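Local coordinates for protein transcriptional regulator I2 (Pseudomonas fluorescens A506, PDB 4MO7) that probably binds DNA as a TetR-family transcriptional regulator and has been described as a Crohn's disease-associated superantigen, at residues G32-T37 / R53-A58; A39-N44 / E48-R53; R103-A108 / L158-A163. All blocks are in the same frame, centred on the assembly; numbering follows the deposited sequence.

Contact 1: residues G32-T37 / R53-A58; sequences GKLLQT and RDLASA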
ATOM      1  N   GLY A  32      24.875   8.064 -21.635  1.00 43.86           N
ATOM      2  CA  GLY A  32      23.646   7.334 -21.849  1.00 32.73           C
ATOM      3  C   GLY A  32      23.911   5.858 -21.791  1.00 28.89           C
ATOM      4  O   GLY A  32      23.110   5.117 -21.212  1.00 27.00           O
ATOM      5  N   LYS A  33      25.026   5.423 -22.382  1.00 33.95           N
ATOM      6  CA  LYS A  33      25.393   4.012 -22.333  1.00 27.06           C
ATOM      7  C   LYS A  33      25.630   3.607 -20.890  1.00 33.05           C
ATOM      8  O   LYS A  33      25.292   2.490 -20.450  1.00 19.87           O
ATOM      9  CB  LYS A  33      26.684   3.741 -23.121  1.00 37.52           C
ATOM     10  CG  LYS A  33      26.555   3.623 -24.643  1.00 51.27           C
ATOM     11  CD  LYS A  33      27.960   3.677 -25.282  1.00 35.60           C
ATOM     12  CE  LYS A  33      27.899   3.664 -26.802  1.00 62.34           C
ATOM     13  NZ  LYS A  33      29.287   3.708 -27.369  1.00 47.48           N
ATOM     14  N   LEU A  34      26.257   4.500 -20.137  1.00 24.67           N
ATOM     15  CA  LEU A  34      26.558   4.175 -18.751  1.00 26.14           C
ATOM     16  C   LEU A  34      25.271   4.086 -17.942  1.00 15.95           C
ATOM     17  O   LEU A  34      25.094   3.127 -17.187  1.00 20.89           O
ATOM     18  CB  LEU A  34      27.492   5.239 -18.160  1.00 26.33           C
ATOM     19  CG  LEU A  34      28.581   4.852 -17.171  1.00 25.25           C
ATOM     20  CD1 LEU A  34      29.399   3.658 -17.535  1.00 50.63           C
ATOM     21  CD2 LEU A  34      29.510   6.056 -16.990  1.00 52.71           C
ATOM     22  N   LEU A  35      24.397   5.081 -18.074  1.00 22.40           N
ATOM     23  CA  LEU A  35      23.152   5.112 -17.307  1.00 23.55           C
ATOM     24  C   LEU A  35      22.285   3.913 -17.651  1.00 22.42           C
ATOM     25  O   LEU A  35      21.777   3.249 -16.765  1.00 19.14           O
ATOM     26  CB  LEU A  35      22.314   6.359 -17.607  1.00 32.76           C
ATOM     27  CG  LEU A  35      22.688   7.620 -16.867  1.00 49.35           C
ATOM     28  CD1 LEU A  35      21.556   8.624 -16.976  1.00 38.90           C
ATOM     29  CD2 LEU A  35      22.988   7.226 -15.433  1.00 38.61           C
ATOM     30  N   GLN A  36      22.067   3.686 -18.945  1.00 21.94           N
ATOM     31  CA  GLN A  36      21.158   2.611 -19.353  1.00 22.35           C
ATOM     32  C   GLN A  36      21.719   1.270 -18.971  1.00 18.48           C
ATOM     33  O   GLN A  36      20.959   0.370 -18.597  1.00 20.43           O
ATOM     34  CB  GLN A  36      20.991   2.619 -20.862  1.00 25.37           C
ATOM     35  CG  GLN A  36      20.363   3.902 -21.387  1.00 24.80           C
ATOM     36  CD  GLN A  36      18.979   3.635 -21.891  1.00 54.71           C
ATOM     37  OE1 GLN A  36      18.003   3.967 -21.224  1.00 62.93           O
ATOM     38  NE2 GLN A  36      18.880   2.994 -23.065  1.00 38.25           N
ATOM     39  N   THR A  37      23.037   1.107 -19.079  1.00 14.19           N
ATOM     40  CA  THR A  37      23.622  -0.193 -18.687  1.00 17.18           C
ATOM     41  C   THR A  37      23.645  -0.365 -17.162  1.00 17.41           C
ATOM     42  O   THR A  37      23.377  -1.450 -16.671  1.00 14.57           O
ATOM     43  CB  THR A  37      25.064  -0.377 -19.244  1.00 18.94           C
ATOM     44  OG1 THR A  37      25.014  -0.228 -20.664  1.00 22.16           O
ATOM     45  CG2 THR A  37      25.600  -1.770 -18.896  1.00 20.13           C
ATOM     46  N   ARG A  53      33.917  -1.846 -10.941  1.00 38.11           N
ATOM     47  CA  ARG A  53      34.579  -2.697 -11.922  1.00 49.64           C
ATOM     48  C   ARG A  53      33.531  -3.292 -12.871  1.00 40.91           C
ATOM     49  O   ARG A  53      33.660  -3.165 -14.100  1.00 47.10           O
ATOM     50  CB  ARG A  53      35.399  -3.794 -11.238  1.00 55.38           C
ATOM     51  CG  ARG A  53      36.044  -4.749 -12.232  1.00 75.76           C
ATOM     52  CD  ARG A  53      37.180  -5.539 -11.607  1.00 71.76           C
ATOM     53  NE  ARG A  53      37.890  -6.344 -12.598  1.00 81.24           N
ATOM     54  CZ  ARG A  53      39.000  -5.954 -13.219  1.00 86.61           C
ATOM     55  NH1 ARG A  53      39.534  -4.768 -12.952  1.00 66.27           N
ATOM     56  NH2 ARG A  53      39.581  -6.753 -14.105  1.00 82.26           N
ATOM     57  N   ASP A  54      32.493  -3.904 -12.285  1.00 34.06           N
ATOM     58  CA  ASP A  54      31.327  -4.405 -13.024  1.00 38.36           C
ATOM     59  C   ASP A  54      30.774  -3.412 -14.060  1.00 32.71           C
ATOM     60  O   ASP A  54      30.548  -3.788 -15.209  1.00 33.90           O
ATOM     61  CB  ASP A  54      30.227  -4.826 -12.038  1.00 28.95           C
ATOM     62  CG  ASP A  54      30.613  -6.029 -11.216  1.00 51.86           C
ATOM     63  OD1 ASP A  54      31.514  -6.772 -11.659  1.00 39.00           O
ATOM     64  OD2 ASP A  54      29.999  -6.250 -10.144  1.00 37.07           O
ATOM     65  N   LEU A  55      30.554  -2.154 -13.681  1.00 24.63           N
ATOM     66  CA  LEU A  55      29.981  -1.200 -14.626  1.00 30.42           C
ATOM     67  C   LEU A  55      30.950  -0.898 -15.760  1.00 51.50           C
ATOM     68  O   LEU A  55      30.540  -0.718 -16.900  1.00 29.70           O
ATOM     69  CB  LEU A  55      29.545   0.096 -13.926  1.00 30.65           C
ATOM     70  CG  LEU A  55      28.695   1.084 -14.720  1.00 35.79           C
ATOM     71  CD1 LEU A  55      27.599   0.365 -15.485  1.00 36.01           C
ATOM     72  CD2 LEU A  55      28.098   2.097 -13.773  1.00 32.23           C
ATOM     73  N   ALA A  56      32.243  -0.868 -15.452  1.00 29.52           N
ATOM     74  CA  ALA A  56      33.222  -0.477 -16.438  1.00 37.54           C
ATOM     75  C   ALA A  56      33.355  -1.613 -17.438  1.00 20.08           C
ATOM     76  O   ALA A  56      33.428  -1.373 -18.646  1.00 35.25           O
ATOM     77  CB  ALA A  56      34.557  -0.165 -15.763  1.00 33.32           C
ATOM     78  N   SER A  57      33.364  -2.849 -16.956  1.00 27.51           N
ATOM     79  CA  SER A  57      33.481  -3.995 -17.859  1.00 34.94           C
ATOM     80  C   SER A  57      32.249  -4.104 -18.788  1.00 55.24           C
ATOM     81  O   SER A  57      32.380  -4.300 -19.995  1.00 41.46           O
ATOM     82  CB  SER A  57      33.660  -5.269 -17.071  1.00 36.60           C
ATOM     83  OG  SER A  57      33.227  -6.388 -17.826  1.00 65.79           O
ATOM     84  N   ALA A  58      31.052  -3.983 -18.218  1.00 27.35           N
ATOM     85  CA  ALA A  58      29.814  -3.906 -19.008  1.00 25.92           C
ATOM     86  C   ALA A  58      29.733  -2.809 -20.104  1.00 27.54           C
ATOM     87  O   ALA A  58      29.067  -3.027 -21.142  1.00 26.20           O
ATOM     88  CB  ALA A  58      28.630  -3.796 -18.078  1.00 26.63           C
TER
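Leu34 and Leu55 meet through their branched ends: CD1 of Leu34 comes to 3.9 Å from CG of Leu55, and the two side chains run at a slant to one another. Neither residue starts out aimed squarely at the opposite helix, and it is the ends of the side chains that close the gap. For Leu55 the first torsion explains how: CG is anti to the backbone N (chi1 -169°), which places it against the leucine methyl. Separately, CD1 of Leu55 lies 4.1 Å from the carbonyl O of Leu34. A second point of touch lies one turn further along each helix, where CG2 of Thr37 and CB of Ala58 approach to 3.7 Å, methyl against methyl. Both of these residues do direct their CB at the partner helix.

Thr37 divides its two branches between two tasks. CG2 is used for the apolar touch, whereas OG1, beside the backbone N, donates to the carbonyl O of Lys33 at 2.7 Å. That oxygen also takes the amide N of Thr37, so two donors from the same residue converge on it. The hydroxyl bond is consistent with this rotamer, which turns the methyl to Ala58.

The backbones stay well apart, with segment axes 10.2 Å from each other at closest approach and an angle of 121° between their directions, so side-chain carbons make most of the touch, and 186 Å² is buried in all. Further out, Ile61, Phe70 and Val59 pack on Leu34, while Ile76 of helix 73-97 and Ala38 pack on Leu55. This apolar seam packs helix 30-45 on helix 52-59, which probably belongs to the helix-turn-helix of the TetR-type DNA-binding domain.

Contact 2: residues A39-N44 / E48-R53; sequences AHLFRN and ERTTVR. With MG (magnesium ion), chain B.
Thr50 sets its CB against the edge of the Phe42 ring, in the ring plane, with CB 3.7 Å from CD1 of Phe42. The methyl CG2 of Thr50 reaches the neighbouring ring atom CE1 of Phe42, also at 3.7 Å, so two adjacent carbons of the edge are touched by one small side chain that runs at about a right angle to the phenylalanine. CG2 also meets Leu41, whose CB lies 3.9 Å away from it. Thr50 thus wedges its methyl between successive residues of helix 30-45.

The torsion about the CA-CB bond of Thr50 (chi1 -59°) sorts its branches: CG2 is anti to the backbone N, and OG1 sits beside that N. The hydroxyl comes within 3.3 Å of the carbonyl O of Leu41, but its hydrogen bond is made to the carbonyl O of Gly46, just beyond the helix end. The buried polar tip is therefore satisfied by the turn, while its carbon side serves the apolar touch. At the next residue, Thr51 occupies the N-cap of helix 52-59 and its OG1 bonds to the amide N of Asp54.

Elsewhere on the segment 39-44, NE2 of His40 binds a magnesium ion at 2.2 Å. Phe47 meets the Phe42 ring edge-to-face, Ile76 and Leu77 of helix 73-97 pack on it, and Val127 of helix 122-130 adds a further contact. The turn between helices 30-45 and 52-59 is in this way pinned back onto the first helix, beside the long helix 73-97.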
ATOM      1  N   ALA A  39      21.479   0.782 -15.144  1.00 15.67           N
ATOM      2  CA  ALA A  39      20.122   0.397 -14.733  1.00 16.94           C
ATOM      3  C   ALA A  39      19.935  -1.098 -14.696  1.00 17.01           C
ATOM      4  O   ALA A  39      19.386  -1.626 -13.748  1.00 19.57           O
ATOM      5  CB  ALA A  39      19.066   1.038 -15.618  1.00 15.66           C
ATOM      6  N   HIS A  40      20.451  -1.804 -15.701  1.00 16.93           N
ATOM      7  CA  HIS A  40      20.349  -3.265 -15.666  1.00 19.36           C
ATOM      8  C   HIS A  40      21.169  -3.929 -14.589  1.00 17.57           C
ATOM      9  O   HIS A  40      20.644  -4.840 -13.901  1.00 17.36           O
ATOM     10  CB  HIS A  40      20.751  -3.838 -17.011  1.00 16.00           C
ATOM     11  CG  HIS A  40      19.740  -3.568 -18.046  1.00 16.82           C
ATOM     12  ND1 HIS A  40      18.598  -4.335 -18.191  1.00 18.53           N
ATOM     13  CD2 HIS A  40      19.661  -2.585 -18.961  1.00 18.73           C
ATOM     14  CE1 HIS A  40      17.860  -3.829 -19.154  1.00 20.03           C
ATOM     15  NE2 HIS A  40      18.484  -2.772 -19.635  1.00 23.41           N
ATOM     16  N   LEU A  41      22.442  -3.530 -14.485  1.00 15.73           N
ATOM     17  CA  LEU A  41      23.342  -4.125 -13.486  1.00 17.70           C
ATOM     18  C   LEU A  41      22.744  -3.914 -12.095  1.00 16.67           C
ATOM     19  O   LEU A  41      22.608  -4.862 -11.313  1.00 21.02           O
ATOM     20  CB  LEU A  41      24.740  -3.538 -13.573  1.00 17.35           C
ATOM     21  CG  LEU A  41      25.724  -4.265 -14.509  1.00 26.19           C
ATOM     22  CD1 LEU A  41      25.120  -4.325 -15.900  1.00 27.78           C
ATOM     23  CD2 LEU A  41      27.019  -3.492 -14.554  1.00 21.94           C
ATOM     24  N   PHE A  42      22.284  -2.702 -11.820  1.00 19.74           N
ATOM     25  CA  PHE A  42      21.710  -2.455 -10.505  1.00 13.62           C
ATOM     26  C   PHE A  42      20.488  -3.319 -10.261  1.00 22.92           C
ATOM     27  O   PHE A  42      20.303  -3.815  -9.158  1.00 22.27           O
ATOM     28  CB  PHE A  42      21.329  -0.971 -10.362  1.00 17.40           C
ATOM     29  CG  PHE A  42      22.489  -0.034 -10.308  1.00 21.00           C
ATOM     30  CD1 PHE A  42      23.797  -0.491 -10.074  1.00 19.21           C
ATOM     31  CD2 PHE A  42      22.282   1.327 -10.526  1.00 17.53           C
ATOM     32  CE1 PHE A  42      24.842   0.384 -10.021  1.00 22.41           C
ATOM     33  CE2 PHE A  42      23.345   2.239 -10.473  1.00 20.03           C
ATOM     34  CZ  PHE A  42      24.639   1.761 -10.232  1.00 16.56           C
ATOM     35  N   ARG A  43      19.639  -3.476 -11.276  1.00 20.65           N
ATOM     36  CA  ARG A  43      18.410  -4.256 -11.156  1.00 18.77           C
ATOM     37  C   ARG A  43      18.787  -5.718 -10.984  1.00 23.05           C
ATOM     38  O   ARG A  43      18.227  -6.409 -10.119  1.00 25.80           O
ATOM     39  CB  ARG A  43      17.567  -4.110 -12.426  1.00 19.19           C
ATOM     40  CG  ARG A  43      16.378  -5.097 -12.487  1.00 26.74           C
ATOM     41  CD  ARG A  43      15.486  -4.955 -11.251  1.00 43.52           C
ATOM     42  NE  ARG A  43      14.361  -5.907 -11.260  1.00 37.09           N
ATOM     43  CZ  ARG A  43      13.813  -6.444 -10.169  1.00 47.99           C
ATOM     44  NH1 ARG A  43      14.275  -6.137  -8.958  1.00 33.78           N
ATOM     45  NH2 ARG A  43      12.797  -7.288 -10.288  1.00 66.96           N
ATOM     46  N   ASN A  44      19.728  -6.207 -11.792  1.00 24.74           N
ATOM     47  CA  ASN A  44      20.067  -7.637 -11.709  1.00 20.08           C
ATOM     48  C   ASN A  44      20.783  -8.012 -10.437  1.00 21.94           C
ATOM     49  O   ASN A  44      20.542  -9.100  -9.898  1.00 31.79           O
ATOM     50  CB  ASN A  44      20.946  -8.100 -12.906  1.00 21.76           C
ATOM     51  CG  ASN A  44      20.344  -7.749 -14.271  1.00 20.95           C
ATOM     52  OD1 ASN A  44      19.133  -7.661 -14.438  1.00 25.81           O
ATOM     53  ND2 ASN A  44      21.221  -7.504 -15.259  1.00 23.58           N
ATOM     54  N   GLU A  48      24.319  -2.405  -4.289  1.00 22.81           N
ATOM     55  CA  GLU A  48      25.470  -2.608  -3.413  1.00 29.63           C
ATOM     56  C   GLU A  48      26.434  -3.649  -4.010  1.00 24.08           C
ATOM     57  O   GLU A  48      27.662  -3.499  -3.885  1.00 31.76           O
ATOM     58  CB  GLU A  48      25.030  -3.036  -2.012  1.00 26.30           C
ATOM     59  CG  GLU A  48      26.147  -3.011  -0.993  1.00 42.04           C
ATOM     60  CD  GLU A  48      25.677  -3.389   0.417  1.00 69.41           C
ATOM     61  OE1 GLU A  48      24.601  -2.909   0.846  1.00 56.00           O
ATOM     62  OE2 GLU A  48      26.387  -4.161   1.095  1.00 40.42           O
ATOM     63  N   ARG A  49      25.896  -4.672  -4.667  1.00 29.65           N
ATOM     64  CA  ARG A  49      26.774  -5.712  -5.227  1.00 29.40           C
ATOM     65  C   ARG A  49      27.344  -5.330  -6.581  1.00 45.37           C
ATOM     66  O   ARG A  49      28.233  -6.006  -7.081  1.00 48.30           O
ATOM     67  CB  ARG A  49      26.063  -7.046  -5.321  1.00 34.48           C
ATOM     68  CG  ARG A  49      24.936  -7.173  -4.349  1.00 46.41           C
ATOM     69  CD  ARG A  49      24.990  -8.440  -3.512  1.00 47.68           C
ATOM     70  NE  ARG A  49      23.763  -9.235  -3.651  1.00 75.45           N
ATOM     71  CZ  ARG A  49      22.538  -8.823  -3.313  1.00 78.83           C
ATOM     72  NH1 ARG A  49      22.341  -7.609  -2.809  1.00 69.51           N
ATOM     73  NH2 ARG A  49      21.498  -9.634  -3.483  1.00 79.65           N
ATOM     74  N   THR A  50      26.851  -4.242  -7.173  1.00 23.33           N
ATOM     75  CA  THR A  50      27.406  -3.780  -8.438  1.00 20.26           C
ATOM     76  C   THR A  50      28.652  -2.944  -8.208  1.00 25.87           C
ATOM     77  O   THR A  50      28.600  -1.801  -7.743  1.00 28.40           O
ATOM     78  CB  THR A  50      26.371  -2.982  -9.284  1.00 18.61           C
ATOM     79  OG1 THR A  50      25.248  -3.820  -9.538  1.00 20.99           O
ATOM     80  CG2 THR A  50      27.006  -2.570 -10.590  1.00 25.33           C
ATOM     81  N   THR A  51      29.815  -3.489  -8.536  1.00 31.79           N
ATOM     82  CA  THR A  51      31.022  -2.711  -8.349  1.00 32.18           C
ATOM     83  C   THR A  51      31.295  -1.758  -9.491  1.00 29.16           C
ATOM     84  O   THR A  51      30.714  -1.842 -10.593  1.00 36.41           O
ATOM     85  CB  THR A  51      32.266  -3.603  -8.136  1.00 27.20           C
ATOM     86  OG1 THR A  51      32.665  -4.137  -9.411  1.00 33.58           O
ATOM     87  CG2 THR A  51      31.965  -4.753  -7.172  1.00 34.74           C
ATOM     88  N   VAL A  52      32.184  -0.820  -9.226  1.00 32.91           N
ATOM     89  CA  VAL A  52      32.647   0.105 -10.227  1.00 30.34           C
ATOM     90  C   VAL A  52      33.352  -0.703 -11.325  1.00 37.41           C
ATOM     91  O   VAL A  52      33.329  -0.331 -12.506  1.00 37.29           O
ATOM     92  CB  VAL A  52      33.582   1.148  -9.590  1.00 36.82           C
ATOM     93  CG1 VAL A  52      34.389   1.884 -10.639  1.00 56.66           C
ATOM     94  CG2 VAL A  52      32.747   2.142  -8.778  1.00 35.97           C
ATOM     95  N   ARG A  53      33.917  -1.846 -10.941  1.00 38.11           N
ATOM     96  CA  ARG A  53      34.579  -2.697 -11.922  1.00 49.64           C
ATOM     97  C   ARG A  53      33.531  -3.292 -12.871  1.00 40.91           C
ATOM     98  O   ARG A  53      33.660  -3.165 -14.100  1.00 47.10           O
ATOM     99  CB  ARG A  53      35.399  -3.794 -11.238  1.00 55.38           C
ATOM    100  CG  ARG A  53      36.044  -4.749 -12.232  1.00 75.76           C
ATOM    101  CD  ARG A  53      37.180  -5.539 -11.607  1.00 71.76           C
ATOM    102  NE  ARG A  53      37.890  -6.344 -12.598  1.00 81.24           N
ATOM    103  CZ  ARG A  53      39.000  -5.954 -13.219  1.00 86.61           C
ATOM    104  NH1 ARG A  53      39.534  -4.768 -12.952  1.00 66.27           N
ATOM    105  NH2 ARG A  53      39.581  -6.753 -14.105  1.00 82.26           N
TER
HETATM  106 MG    MG B 201      17.981  -1.564 -21.462  0.50  9.39          MG

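Contact 3: residues R103-A108 / L158-A163; sequences RERVLA and LGEAKA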
ATOM      1  N   ARG A 103     -12.760  12.731 -18.845  1.00 16.40           N
ATOM      2  CA  ARG A 103     -12.675  11.329 -18.601  1.00 15.53           C
ATOM      3  C   ARG A 103     -11.438  10.697 -19.236  1.00 19.79           C
ATOM      4  O   ARG A 103     -10.815   9.839 -18.619  1.00 14.85           O
ATOM      5  CB  ARG A 103     -13.972  10.574 -18.962  1.00 16.53           C
ATOM      6  CG  ARG A 103     -14.239  10.417 -20.445  1.00 18.17           C
ATOM      7  CD  ARG A 103     -13.756   9.028 -20.883  1.00 18.62           C
ATOM      8  NE  ARG A 103     -14.621   7.952 -20.426  1.00 18.37           N
ATOM      9  CZ  ARG A 103     -14.319   6.667 -20.543  1.00 23.18           C
ATOM     10  NH1 ARG A 103     -15.147   5.749 -20.078  1.00 24.68           N
ATOM     11  NH2 ARG A 103     -13.183   6.296 -21.128  1.00 24.59           N
ATOM     12  N   GLU A 104     -11.066  11.127 -20.443  1.00 16.38           N
ATOM     13  CA  GLU A 104      -9.899  10.544 -21.064  1.00 13.77           C
ATOM     14  C   GLU A 104      -8.593  11.027 -20.404  1.00 12.71           C
ATOM     15  O   GLU A 104      -7.604  10.280 -20.414  1.00 16.04           O
ATOM     16  CB  GLU A 104      -9.915  10.760 -22.565  1.00 26.32           C
ATOM     17  CG  GLU A 104     -10.956   9.781 -23.230  1.00 24.88           C
ATOM     18  CD  GLU A 104     -10.460   8.312 -23.241  1.00 29.98           C
ATOM     19  OE1 GLU A 104      -9.393   8.049 -23.821  1.00 35.18           O
ATOM     20  OE2 GLU A 104     -11.121   7.402 -22.682  1.00 21.28           O
ATOM     21  N   ARG A 105      -8.596  12.249 -19.884  1.00 15.30           N
ATOM     22  CA  ARG A 105      -7.370  12.764 -19.242  1.00 14.85           C
ATOM     23  C   ARG A 105      -7.156  12.053 -17.912  1.00 16.81           C
ATOM     24  O   ARG A 105      -6.050  11.633 -17.607  1.00 13.42           O
ATOM     25  CB  ARG A 105      -7.460  14.278 -19.054  1.00 13.45           C
ATOM     26  CG  ARG A 105      -7.445  14.994 -20.428  1.00 22.78           C
ATOM     27  CD  ARG A 105      -7.794  16.480 -20.385  1.00 20.11           C
ATOM     28  NE  ARG A 105      -6.862  17.269 -19.607  1.00 22.42           N
ATOM     29  CZ  ARG A 105      -5.672  17.684 -20.047  1.00 36.11           C
ATOM     30  NH1 ARG A 105      -5.243  17.379 -21.279  1.00 28.44           N
ATOM     31  NH2 ARG A 105      -4.915  18.413 -19.251  1.00 28.36           N
ATOM     32  N   VAL A 106      -8.192  11.929 -17.095  1.00 13.34           N
ATOM     33  CA  VAL A 106      -8.063  11.118 -15.853  1.00 14.37           C
ATOM     34  C   VAL A 106      -7.653   9.666 -16.182  1.00 13.90           C
ATOM     35  O   VAL A 106      -6.774   9.112 -15.559  1.00 12.76           O
ATOM     36  CB  VAL A 106      -9.351  11.167 -14.960  1.00 15.23           C
ATOM     37  CG1 VAL A 106      -9.169  10.383 -13.679  1.00 12.36           C
ATOM     38  CG2 VAL A 106      -9.689  12.639 -14.605  1.00 11.89           C
ATOM     39  N   LEU A 107      -8.294   9.046 -17.185  1.00 13.54           N
ATOM     40  CA  LEU A 107      -7.950   7.694 -17.534  1.00 13.74           C
ATOM     41  C   LEU A 107      -6.527   7.589 -18.009  1.00 12.05           C
ATOM     42  O   LEU A 107      -5.855   6.606 -17.698  1.00 12.01           O
ATOM     43  CB  LEU A 107      -8.932   7.176 -18.609  1.00 11.26           C
ATOM     44  CG  LEU A 107      -8.666   5.722 -18.974  1.00 15.19           C
ATOM     45  CD1 LEU A 107      -8.800   4.780 -17.750  1.00 12.71           C
ATOM     46  CD2 LEU A 107      -9.643   5.312 -20.117  1.00 18.40           C
ATOM     47  N   ALA A 108      -6.052   8.599 -18.749  1.00 15.96           N
ATOM     48  CA  ALA A 108      -4.673   8.545 -19.224  1.00 16.33           C
ATOM     49  C   ALA A 108      -3.704   8.481 -18.048  1.00 13.61           C
ATOM     50  O   ALA A 108      -2.700   7.754 -18.109  1.00 14.61           O
ATOM     51  CB  ALA A 108      -4.360   9.784 -20.070  1.00 19.94           C
ATOM     52  N   LEU A 158      -6.823  16.255 -11.962  1.00 13.51           N
ATOM     53  CA  LEU A 158      -7.912  16.055 -11.021  1.00 10.21           C
ATOM     54  C   LEU A 158      -8.599  17.402 -10.696  1.00 11.80           C
ATOM     55  O   LEU A 158      -9.818  17.441 -10.515  1.00 14.64           O
ATOM     56  CB  LEU A 158      -7.444  15.370  -9.747  1.00 12.54           C
ATOM     57  CG  LEU A 158      -6.868  13.975  -9.910  1.00 13.57           C
ATOM     58  CD1 LEU A 158      -6.205  13.482  -8.600  1.00 16.45           C
ATOM     59  CD2 LEU A 158      -8.002  12.990 -10.294  1.00 22.52           C
ATOM     60  N   GLY A 159      -7.839  18.510 -10.665  1.00 17.63           N
ATOM     61  CA  GLY A 159      -8.431  19.814 -10.428  1.00 18.51           C
ATOM     62  C   GLY A 159      -9.381  20.165 -11.556  1.00 18.74           C
ATOM     63  O   GLY A 159     -10.462  20.734 -11.302  1.00 19.96           O
ATOM     64  N   GLU A 160      -8.988  19.852 -12.794  1.00 18.15           N
ATOM     65  CA  GLU A 160      -9.926  20.020 -13.937  1.00 18.42           C
ATOM     66  C   GLU A 160     -11.206  19.203 -13.758  1.00 20.79           C
ATOM     67  O   GLU A 160     -12.335  19.688 -14.014  1.00 20.03           O
ATOM     68  CB  GLU A 160      -9.288  19.534 -15.248  1.00 19.13           C
ATOM     69  CG  GLU A 160      -8.152  20.352 -15.726  1.00 22.44           C
ATOM     70  CD  GLU A 160      -7.353  19.637 -16.847  1.00 28.05           C
ATOM     71  OE1 GLU A 160      -6.242  20.089 -17.128  1.00 31.93           O
ATOM     72  OE2 GLU A 160      -7.814  18.625 -17.450  1.00 29.87           O
ATOM     73  N   ALA A 161     -11.040  17.952 -13.350  1.00 17.18           N
ATOM     74  CA  ALA A 161     -12.187  17.054 -13.104  1.00 15.91           C
ATOM     75  C   ALA A 161     -13.121  17.600 -12.060  1.00 21.07           C
ATOM     76  O   ALA A 161     -14.338  17.520 -12.249  1.00 19.12           O
ATOM     77  CB  ALA A 161     -11.760  15.627 -12.726  1.00 19.38           C
ATOM     78  N   LYS A 162     -12.551  18.112 -10.965  1.00 16.65           N
ATOM     79  CA  LYS A 162     -13.313  18.678  -9.861  1.00 16.58           C
ATOM     80  C   LYS A 162     -14.085  19.898 -10.403  1.00 19.48           C
ATOM     81  O   LYS A 162     -15.260  20.068 -10.117  1.00 23.88           O
ATOM     82  CB  LYS A 162     -12.330  19.150  -8.781  1.00 21.01           C
ATOM     83  CG  LYS A 162     -12.959  19.872  -7.581  1.00 35.19           C
ATOM     84  CD  LYS A 162     -13.793  18.929  -6.739  1.00 25.18           C
ATOM     85  CE  LYS A 162     -14.171  19.517  -5.340  1.00 29.49           C
ATOM     86  NZ  LYS A 162     -15.074  18.511  -4.695  1.00 23.47           N
ATOM     87  N   ALA A 163     -13.392  20.783 -11.136  1.00 18.45           N
ATOM     88  CA  ALA A 163     -14.053  21.959 -11.716  1.00 21.31           C
ATOM     89  C   ALA A 163     -15.219  21.610 -12.643  1.00 23.90           C
ATOM     90  O   ALA A 163     -16.224  22.318 -12.626  1.00 28.47           O
ATOM     91  CB  ALA A 163     -13.028  22.894 -12.426  1.00 18.36           C
TER
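The guanidinium of Arg105 and the carboxylate of Glu160 meet edge to edge, their planes 23° apart. The arginine presents its NE side: NE donates to OE2 of Glu160 at 2.7 Å, and NH2 donates to OE1 of Glu160 at 3.0 Å. Each oxygen accepts on its syn lone pair, and both stand somewhat tilted from the guanidinium plane. The NE bond is moderately bent, with an N-H...O angle of 153°. This bidentate, side-on salt bridge uses a separate nitrogen for each oxygen, which restrains rotation of both flat groups.

The chain shapes are complementary. Glu160 is extended beyond CG, while Arg105 bends about its CG-CD bond, which turns the NE edge toward the acid. OE1 of Glu160 has a second donor in NE2 of Gln156, one turn earlier on the same helix.

Beside the ionic pair the contact is apolar. Val106 splits its methyls between two partners: CG2 lies 4.1 Å from CB of Ala161, and CG1 is 4.4 Å from CD2 of Leu158. Leu205 of helix 197-208 packs on Val106, and Ile167 touches both Leu158 and Ala161, so the valine sits in a buried layer.

The segment axes come within 9.8 Å and run roughly antiparallel, at 148°. A partly exposed salt bridge next to a buried aliphatic seam, joining helix 102-110 to the end of helix 137-163, fits antiparallel packing within the all-helical C-terminal domain of TetR-like regulators.

Overall arrangement
Contacts 1 and 2 are neighbours, their centres about 9 Å apart: contact 1 joins helices 30-45 and 52-59, and contact 2 ties the turn leading into helix 52-59 to helix 30-45. Contact 2 is nested inside the chain loop closed by contact 1 and shares Arg53 with it; CD2 of Leu41 packs against Leu55 and Ala58, linking the two. Contact 3 follows later in the chain, joining helices 102-110 and 137-163. Its centre lies about 40 Å from that of contact 1 and 39 Å from that of contact 2, on the opposite side of the chain's centre. The first pair thus shapes the probable DNA-binding region, and contact 3 belongs to the separate C-terminal region.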